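Local coordinates for protein cpftsy (Physcomitrella patens, PDB 4AK9) that probably acts as the chloroplast signal recognition particle receptor, a GTPase that takes part in delivering proteins to the thylakoid membrane, at residues A31-L36 with D50-V55; V58-P63 with T275-C280; F97-E102 with C280-V285; R103-E108 with S289-F294. All blocks are in the same frame, centred on the assembly; numbering follows the deposited sequence.

Contact 1: A31-L36 with D50-V55; sequences AVVDEL and DELEEV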
loop_
_atom_site.group_PDB
_atom_site.type_symbol
_atom_site.label_atom_id
_atom_site.label_comp_id
_atom_site.label_asym_id
_atom_site.label_seq_id
_atom_site.Cartn_x
_atom_site.Cartn_y
_atom_site.Cartn_z
ATOM N N ALA A 31 -2.663 -2.547 -17.047
ATOM C CA ALA A 31 -2.950 -3.075 -18.397
ATOM C C ALA A 31 -3.873 -4.291 -18.387
ATOM O O ALA A 31 -4.612 -4.541 -19.353
ATOM C CB ALA A 31 -1.650 -3.397 -19.133
ATOM N N VAL A 32 -3.861 -5.046 -17.301
ATOM C CA VAL A 32 -4.734 -6.206 -17.241
ATOM C C VAL A 32 -6.221 -5.824 -17.264
ATOM O O VAL A 32 -7.075 -6.686 -17.509
ATOM C CB VAL A 32 -4.434 -7.093 -16.017
ATOM C CG1 VAL A 32 -2.936 -7.371 -15.927
ATOM C CG2 VAL A 32 -4.946 -6.441 -14.750
ATOM N N VAL A 33 -6.529 -4.549 -17.011
ATOM C CA VAL A 33 -7.925 -4.088 -17.010
ATOM C C VAL A 33 -8.619 -4.370 -18.347
ATOM O O VAL A 33 -9.746 -4.892 -18.380
ATOM C CB VAL A 33 -8.042 -2.596 -16.615
ATOM C CG1 VAL A 33 -9.427 -2.042 -16.934
ATOM C CG2 VAL A 33 -7.751 -2.436 -15.112
ATOM N N ASP A 34 -7.941 -4.045 -19.443
ATOM C CA ASP A 34 -8.488 -4.311 -20.781
ATOM C C ASP A 34 -8.780 -5.803 -21.000
ATOM O O ASP A 34 -9.854 -6.177 -21.481
ATOM C CB ASP A 34 -7.534 -3.812 -21.873
ATOM C CG ASP A 34 -7.317 -2.309 -21.819
ATOM O OD1 ASP A 34 -8.276 -1.548 -22.102
ATOM O OD2 ASP A 34 -6.177 -1.898 -21.505
ATOM N N GLU A 35 -7.826 -6.650 -20.631
ATOM C CA GLU A 35 -8.020 -8.093 -20.725
ATOM C C GLU A 35 -9.218 -8.544 -19.904
ATOM O O GLU A 35 -10.068 -9.308 -20.372
ATOM C CB GLU A 35 -6.782 -8.812 -20.215
ATOM C CG GLU A 35 -6.943 -10.323 -20.137
ATOM C CD GLU A 35 -6.321 -11.041 -21.329
ATOM O OE1 GLU A 35 -5.831 -10.346 -22.251
ATOM O OE2 GLU A 35 -6.315 -12.297 -21.336
ATOM N N LEU A 36 -9.270 -8.069 -18.663
ATOM C CA LEU A 36 -10.348 -8.403 -17.747
ATOM C C LEU A 36 -11.710 -8.048 -18.303
ATOM O O LEU A 36 -12.692 -8.778 -18.126
ATOM C CB LEU A 36 -10.130 -7.635 -16.442
ATOM C CG LEU A 36 -11.084 -7.913 -15.293
ATOM C CD1 LEU A 36 -11.068 -9.400 -14.953
ATOM C CD2 LEU A 36 -10.655 -7.082 -14.079
ATOM N N ASP A 50 -15.357 -6.891 -9.026
ATOM C CA ASP A 50 -14.520 -7.217 -7.865
ATOM C C ASP A 50 -13.077 -7.374 -8.289
ATOM O O ASP A 50 -12.177 -6.813 -7.653
ATOM C CB ASP A 50 -15.002 -8.498 -7.157
ATOM C CG ASP A 50 -16.142 -8.231 -6.175
ATOM O OD1 ASP A 50 -16.636 -7.078 -6.125
ATOM O OD2 ASP A 50 -16.557 -9.170 -5.446
ATOM N N GLU A 51 -12.839 -8.150 -9.339
ATOM C CA GLU A 51 -11.499 -8.321 -9.883
ATOM C C GLU A 51 -10.895 -6.988 -10.316
ATOM O O GLU A 51 -9.701 -6.744 -10.076
ATOM C CB GLU A 51 -11.483 -9.306 -11.053
ATOM C CG GLU A 51 -11.918 -10.718 -10.685
ATOM C CD GLU A 51 -11.821 -11.687 -11.862
ATOM O OE1 GLU A 51 -10.774 -11.673 -12.555
ATOM O OE2 GLU A 51 -12.794 -12.448 -12.095
ATOM N N LEU A 52 -11.698 -6.146 -10.966
ATOM C CA LEU A 52 -11.280 -4.806 -11.375
ATOM C C LEU A 52 -10.840 -3.971 -10.165
ATOM O O LEU A 52 -9.774 -3.321 -10.194
ATOM C CB LEU A 52 -12.428 -4.068 -12.084
ATOM C CG LEU A 52 -12.141 -2.604 -12.440
ATOM C CD1 LEU A 52 -10.933 -2.579 -13.348
ATOM C CD2 LEU A 52 -13.355 -1.945 -13.142
ATOM N N GLU A 53 -11.649 -3.995 -9.118
ATOM C CA GLU A 53 -11.360 -3.223 -7.932
ATOM C C GLU A 53 -10.049 -3.695 -7.307
ATOM O O GLU A 53 -9.228 -2.850 -6.892
ATOM C CB GLU A 53 -12.481 -3.317 -6.931
ATOM C CG GLU A 53 -12.499 -2.160 -6.001
ATOM C CD GLU A 53 -13.772 -2.071 -5.197
ATOM O OE1 GLU A 53 -14.884 -2.388 -5.723
ATOM O OE2 GLU A 53 -13.649 -1.691 -4.017
ATOM N N GLU A 54 -9.835 -5.003 -7.288
ATOM C CA GLU A 54 -8.569 -5.576 -6.801
ATOM C C GLU A 54 -7.363 -5.171 -7.657
ATOM O O GLU A 54 -6.300 -4.941 -7.126
ATOM C CB GLU A 54 -8.659 -7.106 -6.636
ATOM C CG GLU A 54 -9.713 -7.519 -5.594
ATOM C CD GLU A 54 -9.216 -8.570 -4.598
ATOM O OE1 GLU A 54 -9.130 -9.771 -4.971
ATOM O OE2 GLU A 54 -8.920 -8.186 -3.436
ATOM N N VAL A 55 -7.517 -5.027 -8.967
ATOM C CA VAL A 55 -6.423 -4.552 -9.786
ATOM C C VAL A 55 -6.044 -3.121 -9.371
ATOM O O VAL A 55 -4.842 -2.776 -9.217
ATOM C CB VAL A 55 -6.780 -4.649 -11.281
ATOM C CG1 VAL A 55 -5.775 -3.878 -12.087
ATOM C CG2 VAL A 55 -6.802 -6.141 -11.694
#

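Contact 2: V58-P63 with T275-C280; sequences VSDFGP and TARGGC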
loop_
_atom_site.group_PDB
_atom_site.type_symbol
_atom_site.label_atom_id
_atom_site.label_comp_id
_atom_site.label_asym_id
_atom_site.label_seq_id
_atom_site.Cartn_x
_atom_site.Cartn_y
_atom_site.Cartn_z
ATOM N N VAL A 58 -3.974 -3.116 -6.186
ATOM C CA VAL A 58 -2.588 -3.465 -6.451
ATOM C C VAL A 58 -1.769 -2.203 -6.774
ATOM O O VAL A 58 -0.620 -2.060 -6.344
ATOM C CB VAL A 58 -2.479 -4.542 -7.556
ATOM C CG1 VAL A 58 -1.005 -4.812 -7.901
ATOM C CG2 VAL A 58 -3.208 -5.837 -7.114
ATOM N N SER A 59 -2.352 -1.266 -7.515
ATOM C CA SER A 59 -1.684 -0.004 -7.803
ATOM C C SER A 59 -1.883 1.084 -6.733
ATOM O O SER A 59 -1.548 2.246 -6.952
ATOM C CB SER A 59 -2.059 0.531 -9.194
ATOM O OG SER A 59 -1.480 -0.284 -10.212
ATOM N N ASP A 60 -2.380 0.724 -5.555
ATOM C CA ASP A 60 -2.568 1.712 -4.482
ATOM C C ASP A 60 -3.557 2.851 -4.703
ATOM O O ASP A 60 -3.417 3.933 -4.132
ATOM C CB ASP A 60 -1.229 2.269 -3.995
ATOM C CG ASP A 60 -0.725 1.516 -2.774
ATOM O OD1 ASP A 60 -1.378 0.517 -2.373
ATOM O OD2 ASP A 60 0.309 1.927 -2.207
ATOM N N PHE A 61 -4.561 2.623 -5.545
ATOM C CA PHE A 61 -5.860 3.210 -5.253
ATOM C C PHE A 61 -6.304 2.549 -3.936
ATOM O O PHE A 61 -6.458 1.314 -3.868
ATOM C CB PHE A 61 -6.845 2.873 -6.367
ATOM C CG PHE A 61 -6.486 3.459 -7.694
ATOM C CD1 PHE A 61 -5.552 2.837 -8.521
ATOM C CD2 PHE A 61 -7.112 4.610 -8.140
ATOM C CE1 PHE A 61 -5.228 3.355 -9.747
ATOM C CE2 PHE A 61 -6.789 5.143 -9.380
ATOM C CZ PHE A 61 -5.855 4.516 -10.190
ATOM N N GLY A 62 -6.453 3.340 -2.869
ATOM C CA GLY A 62 -6.751 2.752 -1.564
ATOM C C GLY A 62 -8.168 2.180 -1.474
ATOM O O GLY A 62 -9.007 2.463 -2.345
ATOM N N PRO A 63 -8.454 1.377 -0.426
ATOM C CA PRO A 63 -9.772 0.706 -0.371
ATOM C C PRO A 63 -10.940 1.685 -0.552
ATOM O O PRO A 63 -11.863 1.408 -1.314
ATOM C CB PRO A 63 -9.789 0.084 1.032
ATOM C CG PRO A 63 -8.294 -0.277 1.263
ATOM C CD PRO A 63 -7.536 0.918 0.648
ATOM N N THR A 275 7.983 2.962 -8.892
ATOM C CA THR A 275 6.933 2.183 -8.238
ATOM C C THR A 275 5.766 1.866 -9.181
ATOM O O THR A 275 5.508 2.606 -10.130
ATOM C CB THR A 275 6.413 2.912 -6.949
ATOM O OG1 THR A 275 5.501 2.060 -6.249
ATOM C CG2 THR A 275 5.723 4.231 -7.288
ATOM N N ALA A 276 5.090 0.749 -8.914
ATOM C CA ALA A 276 3.843 0.378 -9.593
ATOM C C ALA A 276 2.641 0.983 -8.867
ATOM O O ALA A 276 1.484 0.811 -9.278
ATOM C CB ALA A 276 3.724 -1.150 -9.619
ATOM N N ARG A 277 2.907 1.715 -7.785
ATOM C CA ARG A 277 1.848 2.169 -6.882
ATOM C C ARG A 277 1.377 3.581 -7.208
ATOM O O ARG A 277 1.015 4.334 -6.300
ATOM C CB ARG A 277 2.322 2.045 -5.399
ATOM C CG ARG A 277 2.762 0.612 -5.063
ATOM C CD ARG A 277 3.632 0.525 -3.783
ATOM N NE ARG A 277 2.772 0.700 -2.631
ATOM C CZ ARG A 277 3.109 0.465 -1.369
ATOM N NH1 ARG A 277 4.320 0.029 -1.064
ATOM N NH2 ARG A 277 2.204 0.665 -0.419
ATOM N N GLY A 278 1.349 3.925 -8.501
ATOM C CA GLY A 278 0.965 5.257 -8.957
ATOM C C GLY A 278 -0.460 5.723 -8.638
ATOM O O GLY A 278 -0.739 6.938 -8.682
ATOM N N GLY A 279 -1.341 4.786 -8.282
ATOM C CA GLY A 279 -2.701 5.105 -7.850
ATOM C C GLY A 279 -2.696 5.941 -6.578
ATOM O O GLY A 279 -3.695 6.583 -6.236
ATOM N N CYS A 280 -1.558 5.961 -5.866
ATOM C CA CYS A 280 -1.466 6.753 -4.640
ATOM C C CYS A 280 -1.723 8.247 -4.901
ATOM O O CYS A 280 -2.224 8.961 -4.025
ATOM C CB CYS A 280 -0.112 6.557 -3.920
ATOM S SG CYS A 280 1.311 7.269 -4.771
#

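Contact 3: F97-E102 with C280-V285; sequences FKLLTE and CVVSVV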
loop_
_atom_site.group_PDB
_atom_site.type_symbol
_atom_site.label_atom_id
_atom_site.label_comp_id
_atom_site.label_asym_id
_atom_site.label_seq_id
_atom_site.Cartn_x
_atom_site.Cartn_y
_atom_site.Cartn_z
ATOM N N PHE A 97 -10.678 10.836 -13.478
ATOM C CA PHE A 97 -10.534 12.258 -13.753
ATOM C C PHE A 97 -11.404 13.117 -12.825
ATOM O O PHE A 97 -10.957 14.125 -12.303
ATOM C CB PHE A 97 -10.860 12.563 -15.217
ATOM C CG PHE A 97 -10.781 14.018 -15.548
ATOM C CD1 PHE A 97 -9.563 14.604 -15.815
ATOM C CD2 PHE A 97 -11.924 14.810 -15.563
ATOM C CE1 PHE A 97 -9.483 15.964 -16.100
ATOM C CE2 PHE A 97 -11.847 16.159 -15.866
ATOM C CZ PHE A 97 -10.623 16.735 -16.131
ATOM N N LYS A 98 -12.654 12.711 -12.612
ATOM C CA LYS A 98 -13.523 13.471 -11.715
ATOM C C LYS A 98 -13.021 13.522 -10.284
ATOM O O LYS A 98 -13.032 14.587 -9.666
ATOM C CB LYS A 98 -14.946 12.914 -11.764
ATOM C CG LYS A 98 -15.595 13.209 -13.090
ATOM C CD LYS A 98 -17.015 12.673 -13.188
ATOM C CE LYS A 98 -17.977 13.412 -12.251
ATOM N NZ LYS A 98 -17.995 12.884 -10.849
ATOM N N LEU A 99 -12.587 12.378 -9.759
ATOM C CA LEU A 99 -12.062 12.332 -8.401
ATOM C C LEU A 99 -10.877 13.270 -8.269
ATOM O O LEU A 99 -10.692 13.876 -7.215
ATOM C CB LEU A 99 -11.589 10.930 -8.050
ATOM C CG LEU A 99 -12.652 9.900 -7.703
ATOM C CD1 LEU A 99 -11.943 8.715 -7.037
ATOM C CD2 LEU A 99 -13.679 10.516 -6.758
ATOM N N LEU A 100 -10.077 13.399 -9.337
ATOM C CA LEU A 100 -8.873 14.252 -9.296
ATOM C C LEU A 100 -9.153 15.751 -9.373
ATOM O O LEU A 100 -8.296 16.567 -9.059
ATOM C CB LEU A 100 -7.866 13.844 -10.398
ATOM C CG LEU A 100 -7.084 12.533 -10.166
ATOM C CD1 LEU A 100 -6.448 12.068 -11.515
ATOM C CD2 LEU A 100 -5.994 12.745 -9.113
ATOM N N THR A 101 -10.357 16.119 -9.801
ATOM C CA THR A 101 -10.611 17.501 -10.150
ATOM C C THR A 101 -11.852 18.136 -9.504
ATOM O O THR A 101 -11.946 19.358 -9.434
ATOM C CB THR A 101 -10.816 17.620 -11.680
ATOM O OG1 THR A 101 -11.851 16.698 -12.080
ATOM C CG2 THR A 101 -9.525 17.297 -12.444
ATOM N N GLU A 102 -12.830 17.338 -9.105
ATOM C CA GLU A 102 -14.110 17.922 -8.672
ATOM C C GLU A 102 -14.051 18.715 -7.362
ATOM O O GLU A 102 -14.862 19.632 -7.164
ATOM C CB GLU A 102 -15.175 16.829 -8.555
ATOM C CG GLU A 102 -14.926 15.891 -7.362
ATOM C CD GLU A 102 -15.630 14.544 -7.503
ATOM O OE1 GLU A 102 -16.545 14.432 -8.360
ATOM O OE2 GLU A 102 -15.282 13.601 -6.747
ATOM N N CYS A 280 -1.558 5.961 -5.866
ATOM C CA CYS A 280 -1.466 6.753 -4.640
ATOM C C CYS A 280 -1.723 8.247 -4.901
ATOM O O CYS A 280 -2.224 8.961 -4.025
ATOM C CB CYS A 280 -0.112 6.557 -3.920
ATOM S SG CYS A 280 1.311 7.269 -4.771
ATOM N N VAL A 281 -1.420 8.707 -6.109
ATOM C CA VAL A 281 -1.767 10.072 -6.518
ATOM C C VAL A 281 -3.274 10.337 -6.360
ATOM O O VAL A 281 -3.697 11.402 -5.862
ATOM C CB VAL A 281 -1.338 10.324 -7.971
ATOM C CG1 VAL A 281 -1.825 11.693 -8.470
ATOM C CG2 VAL A 281 0.178 10.215 -8.087
ATOM N N VAL A 282 -4.089 9.402 -6.823
ATOM C CA VAL A 282 -5.534 9.564 -6.751
ATOM C C VAL A 282 -6.016 9.482 -5.317
ATOM O O VAL A 282 -6.818 10.295 -4.859
ATOM C CB VAL A 282 -6.234 8.484 -7.632
ATOM C CG1 VAL A 282 -7.773 8.708 -7.625
ATOM C CG2 VAL A 282 -5.665 8.550 -9.034
ATOM N N SER A 283 -5.483 8.523 -4.584
ATOM C CA SER A 283 -5.885 8.324 -3.199
ATOM C C SER A 283 -5.591 9.529 -2.329
ATOM O O SER A 283 -6.399 9.892 -1.466
ATOM C CB SER A 283 -5.171 7.110 -2.628
ATOM O OG SER A 283 -5.515 5.936 -3.392
ATOM N N VAL A 284 -4.421 10.138 -2.522
ATOM C CA VAL A 284 -4.080 11.303 -1.696
ATOM C C VAL A 284 -4.984 12.500 -2.007
ATOM O O VAL A 284 -5.451 13.190 -1.099
ATOM C CB VAL A 284 -2.539 11.644 -1.714
ATOM C CG1 VAL A 284 -2.151 12.389 -2.950
ATOM C CG2 VAL A 284 -2.190 12.528 -0.516
ATOM N N VAL A 285 -5.293 12.721 -3.272
ATOM C CA VAL A 285 -6.180 13.834 -3.639
ATOM C C VAL A 285 -7.584 13.567 -3.097
ATOM O O VAL A 285 -8.204 14.445 -2.498
ATOM C CB VAL A 285 -6.205 14.043 -5.154
ATOM C CG1 VAL A 285 -7.299 15.094 -5.539
ATOM C CG2 VAL A 285 -4.825 14.503 -5.628
#

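Contact 4: R103-E108 with S289-F294; sequences RVTTTE and SIPVKF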
loop_
_atom_site.group_PDB
_atom_site.type_symbol
_atom_site.label_atom_id
_atom_site.label_comp_id
_atom_site.label_asym_id
_atom_site.label_seq_id
_atom_site.Cartn_x
_atom_site.Cartn_y
_atom_site.Cartn_z
ATOM N N ARG A 103 -13.109 18.390 -6.474
ATOM C CA ARG A 103 -13.100 18.985 -5.144
ATOM C C ARG A 103 -11.909 19.934 -4.899
ATOM O O ARG A 103 -12.037 20.937 -4.169
ATOM C CB ARG A 103 -13.160 17.861 -4.080
ATOM C CG ARG A 103 -12.793 18.310 -2.643
ATOM C CD ARG A 103 -13.823 19.321 -2.016
ATOM N NE ARG A 103 -13.483 19.587 -0.618
ATOM C CZ ARG A 103 -12.566 20.473 -0.240
ATOM N NH1 ARG A 103 -11.924 21.189 -1.155
ATOM N NH2 ARG A 103 -12.281 20.660 1.047
ATOM N N VAL A 104 -10.756 19.668 -5.518
ATOM C CA VAL A 104 -9.562 20.436 -5.176
ATOM C C VAL A 104 -9.444 21.760 -5.886
ATOM O O VAL A 104 -10.059 21.999 -6.944
ATOM C CB VAL A 104 -8.240 19.626 -5.433
ATOM C CG1 VAL A 104 -8.104 18.527 -4.379
ATOM C CG2 VAL A 104 -8.255 19.047 -6.862
ATOM N N THR A 105 -8.645 22.636 -5.291
ATOM C CA THR A 105 -8.302 23.892 -5.927
ATOM C C THR A 105 -7.285 23.648 -7.048
ATOM O O THR A 105 -6.815 22.521 -7.246
ATOM C CB THR A 105 -7.740 24.880 -4.898
ATOM O OG1 THR A 105 -6.704 24.233 -4.140
ATOM C CG2 THR A 105 -8.846 25.325 -3.954
ATOM N N THR A 106 -6.961 24.702 -7.788
ATOM C CA THR A 106 -6.060 24.584 -8.929
ATOM C C THR A 106 -4.680 23.964 -8.605
ATOM O O THR A 106 -4.123 24.139 -7.506
ATOM C CB THR A 106 -5.833 25.958 -9.572
ATOM O OG1 THR A 106 -4.949 25.819 -10.680
ATOM C CG2 THR A 106 -5.220 26.932 -8.568
ATOM N N THR A 107 -4.143 23.224 -9.565
ATOM C CA THR A 107 -2.818 22.627 -9.412
ATOM C C THR A 107 -1.715 23.676 -9.553
ATOM O O THR A 107 -0.538 23.414 -9.224
ATOM C CB THR A 107 -2.584 21.512 -10.466
ATOM O OG1 THR A 107 -2.739 22.065 -11.791
ATOM C CG2 THR A 107 -3.579 20.392 -10.277
ATOM N N GLU A 108 -2.071 24.839 -10.094
ATOM C CA GLU A 108 -1.085 25.894 -10.321
ATOM C C GLU A 108 -0.542 26.476 -9.035
ATOM O O GLU A 108 -1.250 26.572 -8.027
ATOM C CB GLU A 108 -1.686 27.068 -11.117
ATOM C CG GLU A 108 -2.252 26.699 -12.493
ATOM C CD GLU A 108 -1.166 26.455 -13.540
ATOM O OE1 GLU A 108 -0.114 27.148 -13.500
ATOM O OE2 GLU A 108 -1.370 25.569 -14.411
ATOM N N SER A 289 -8.264 16.037 -0.024
ATOM C CA SER A 289 -8.894 17.197 -0.651
ATOM C C SER A 289 -7.916 18.362 -0.860
ATOM O O SER A 289 -8.304 19.534 -0.745
ATOM C CB SER A 289 -10.118 17.655 0.189
ATOM O OG SER A 289 -11.020 16.556 0.434
ATOM N N ILE A 290 -6.655 18.039 -1.181
ATOM C CA ILE A 290 -5.591 19.016 -1.444
ATOM C C ILE A 290 -4.916 18.550 -2.730
ATOM O O ILE A 290 -4.703 17.326 -2.906
ATOM C CB ILE A 290 -4.557 18.982 -0.304
ATOM C CG1 ILE A 290 -5.172 19.573 0.979
ATOM C CG2 ILE A 290 -3.268 19.754 -0.674
ATOM C CD1 ILE A 290 -4.361 19.204 2.193
ATOM N N PRO A 291 -4.690 19.481 -3.687
ATOM C CA PRO A 291 -4.199 19.018 -4.990
ATOM C C PRO A 291 -2.745 18.531 -4.960
ATOM O O PRO A 291 -1.908 18.957 -4.144
ATOM C CB PRO A 291 -4.329 20.279 -5.873
ATOM C CG PRO A 291 -4.156 21.431 -4.893
ATOM C CD PRO A 291 -4.918 20.942 -3.665
ATOM N N VAL A 292 -2.457 17.575 -5.830
ATOM C CA VAL A 292 -1.067 17.256 -6.175
ATOM C C VAL A 292 -0.659 18.317 -7.209
ATOM O O VAL A 292 -1.373 18.526 -8.205
ATOM C CB VAL A 292 -0.958 15.834 -6.779
ATOM C CG1 VAL A 292 0.428 15.651 -7.441
ATOM C CG2 VAL A 292 -1.179 14.769 -5.689
ATOM N N LYS A 293 0.456 19.016 -6.968
ATOM C CA LYS A 293 0.856 20.115 -7.834
ATOM C C LYS A 293 2.012 19.755 -8.779
ATOM O O LYS A 293 2.085 20.292 -9.900
ATOM C CB LYS A 293 1.206 21.365 -6.995
ATOM C CG LYS A 293 -0.027 21.939 -6.250
ATOM C CD LYS A 293 0.106 23.433 -5.875
ATOM C CE LYS A 293 -1.320 23.947 -5.522
ATOM N NZ LYS A 293 -1.399 25.418 -5.311
ATOM N N PHE A 294 2.891 18.864 -8.325
ATOM C CA PHE A 294 3.990 18.319 -9.156
ATOM C C PHE A 294 4.151 16.815 -8.931
ATOM O O PHE A 294 3.891 16.305 -7.813
ATOM C CB PHE A 294 5.313 19.006 -8.803
ATOM C CG PHE A 294 5.321 20.477 -9.119
ATOM C CD1 PHE A 294 4.867 21.405 -8.182
ATOM C CD2 PHE A 294 5.761 20.925 -10.348
ATOM C CE1 PHE A 294 4.865 22.772 -8.482
ATOM C CE2 PHE A 294 5.752 22.308 -10.664
ATOM C CZ PHE A 294 5.297 23.220 -9.714
HETATM O O HOH W 1 -8.973 21.230 1.531
HETATM O O HOH W 2 -8.249 21.964 -2.300
HETATM O O HOH W 3 -4.330 25.652 -5.250
HETATM O O HOH W 4 1.617 22.833 -10.796
#

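Contact 1: A31-L36 with D50-V55
Leu36 points from helix 32-37 toward helix 45-58 and divides its two methyl groups between Glu51 and Leu52. One branch crosses the Glu51 side chain, with Leu36 CD1 3.3 Å from Glu51 OE1; the other settles on the backbone, with Leu36 CD2 3.4 Å from Leu52 N. With CG anti to the backbone N of Leu36 (chi1 -175°), the fork is carried over to the facing helix. Val33 and Leu52 meet obliquely through their methyls, Val33 CG2 to Leu52 CD1 at 3.6 Å, and the same Val33 CG2 lies 3.9 Å from Val55 CG1. One residue earlier in the chain, Val32 CG2 touches Val55 CG2 at 3.6 Å on the more exposed side. The short helical segments run antiparallel (177° between their directions), with axes 10.4 Å apart, as expected for neighbours in the N-terminal helical bundle of an SRP54-type GTPase. Helix 85-101 adds Leu92 and Lys89 against Val33, whereas the carboxylates of Asp50 and Glu53 form salt bridges with Arg74 and also bond Leu211 and His212 of the second subunit. An alanine at Leu36 would lose both branches, and would probably open a gap beside Leu52 and leave the Glu51 stem without its apolar neighbour. Methyl groups make every approach from residues 32-36, even to a carboxylate oxygen or a backbone nitrogen, so the pair depends here on fit and not on directional polar bonds.

Contact 2: V58-P63 with T275-C280
Asp60 and Arg277 form the charged part of this contact, a side-on salt bridge in which one oxygen takes two donors: Asp60 OD2 lies 2.8 Å from Arg277 NE and 2.9 Å from Arg277 NH2. Both bonds stay near the guanidinium plane, but the carboxylate is turned 64° from it, so NH2 arrives on the syn side while NE comes from above the carboxylate plane. A bend at chi3 (75°) folds the arginine back alongside the aspartate. Leu249 N also donates to OD2, and OD1 pairs with Arg277 of the second subunit, making the bridge part of the dimer contact. A methionine in place of Arg277 would probably leave Asp60 OD2 without two of its donors and its charge less compensated on both sides of that interface.

The uncharged hydrogen bonds are weaker. Gly279 N donates weakly to Ser59 O at 2.9 Å, and Ser59 OG weakly to Ala276 O at 3.3 Å; Asn29 is the stronger partner of that hydroxyl. Asp60, at positive phi, is the C-prime residue of the Schellman motif ending helix 45-58, and it meets a type I turn, Arg277 to Cys280, in the ARGG sequence characteristic of SRP GTPases where their helical and GTPase domains join.

Apolar packing centres on a CH-pi contact: Gly279 CA sits over one face of Phe61, 3.8 Å from the ring centroid. A CB there would clash with Phe61 CD1 and Ser59 O.

Contact 3: F97-E102 with C280-V285
Leu100 and Val285 meet across this contact without an aromatic group between them: the one ring of the two segments, Phe97, is set away from helix 280-288. Over one face of that ring, toward its rim, lies Thr101 CG2, 3.8 Å above the plane, and helix 309-316 supplies Gln310 as a further neighbour of Phe97. Thr101 OG1 donates to Phe97 O at 2.7 Å, a bond within the helix that satisfies the hydroxyl and is consistent with the methyl's place by the ring.

The interface itself is aliphatic. Leu100 has CG anti to its carbonyl carbon (chi1 -74°), and its CD2 branch does the touching: Leu100 CD2 is 4.0 Å from Val282 CA and 4.1 Å from Val285 CG2. The Leu100 and Val285 side chains cross at about a right angle; the other valine methyl, Val285 CG1, anti to the backbone N (chi1 172°), lies 3.9 Å from Leu100 O. Leu99 closes the flank with CD1 at 4.2 Å from Val282 CG1. These separations indicate relaxed van der Waals packing, and the short axes pass 9.2 Å apart at a crossing angle of 46°. Phe312 of helix 309-316 touches both Leu100 and Val282, while Leu99 also leans on Ile69 of helix 63-78. Such a seam, joining the last bundle helix to a helix of the GTPase domain, is typical of the N/G interface in SRP-type GTPases.

Contact 4: R103-E108 with S289-F294
Val104 and Pro291 bring the two backbones to 5.6 Å between their CA atoms, and Thr107 and Lys293 to 4.7 Å; the touching parts run only 19° apart. Residues 103-108, the chain leaving the helical bundle, form no strand; they run alongside 292-296, which lies between strands 266-270 and 304-306 of the P-loop NTPase sheet and whose Lys293 bonds through its backbone to Phe267 and Phe307. Water 4 bridges the two segments, donating to Thr107 O and Lys293 O, each at 2.7 Å, and water 2 joins Thr105 N to Ser289 O.

Among side chains, Arg103 lays its guanidinium flat on Ser289, whose CB sits 3.7 Å above the plane over its centre. Val104 CG1 presses on the Ser289-Ile290 peptide, 3.5 Å from Ile290 N, while Pro291 CB rests against Thr105 O. Lys293 starts with CG anti to the carbonyl carbon (chi1 -66°) and then runs extended along residues 106-108, Lys293 CG lying 3.4 Å from Thr107 O. Its charged end also forms a salt bridge with Glu238 and donates to water 3, while Lys293 NZ reaches Glu108 O at 3.0 Å, approaching from 37° above the carbonyl plane.

Overall arrangement
The four contacts trace a path from the helical bundle into the GTPase domain. Contact 1 lies within the bundle, its centre about 13 Å from that of contact 2, and both touch the second subunit. Contacts 2 and 3 share Cys280 and have centres about 12 Å apart; Ser283 joins them, with its OG 2.8 Å from Gly62 N and near Asp60 O, both probable hydrogen bonds. Contact 4, centred about 9 Å from contact 3, continues the seam where Val285 CG1 meets Val104 CG1 at 3.7 Å. Contacts 1 and 4 are about 28 Å apart between centres. Contacts 2 to 4 thus tie bundle and linker to the GTPase fold, whose nucleotide site probably includes the P-loop residues Gly128 and Lys129.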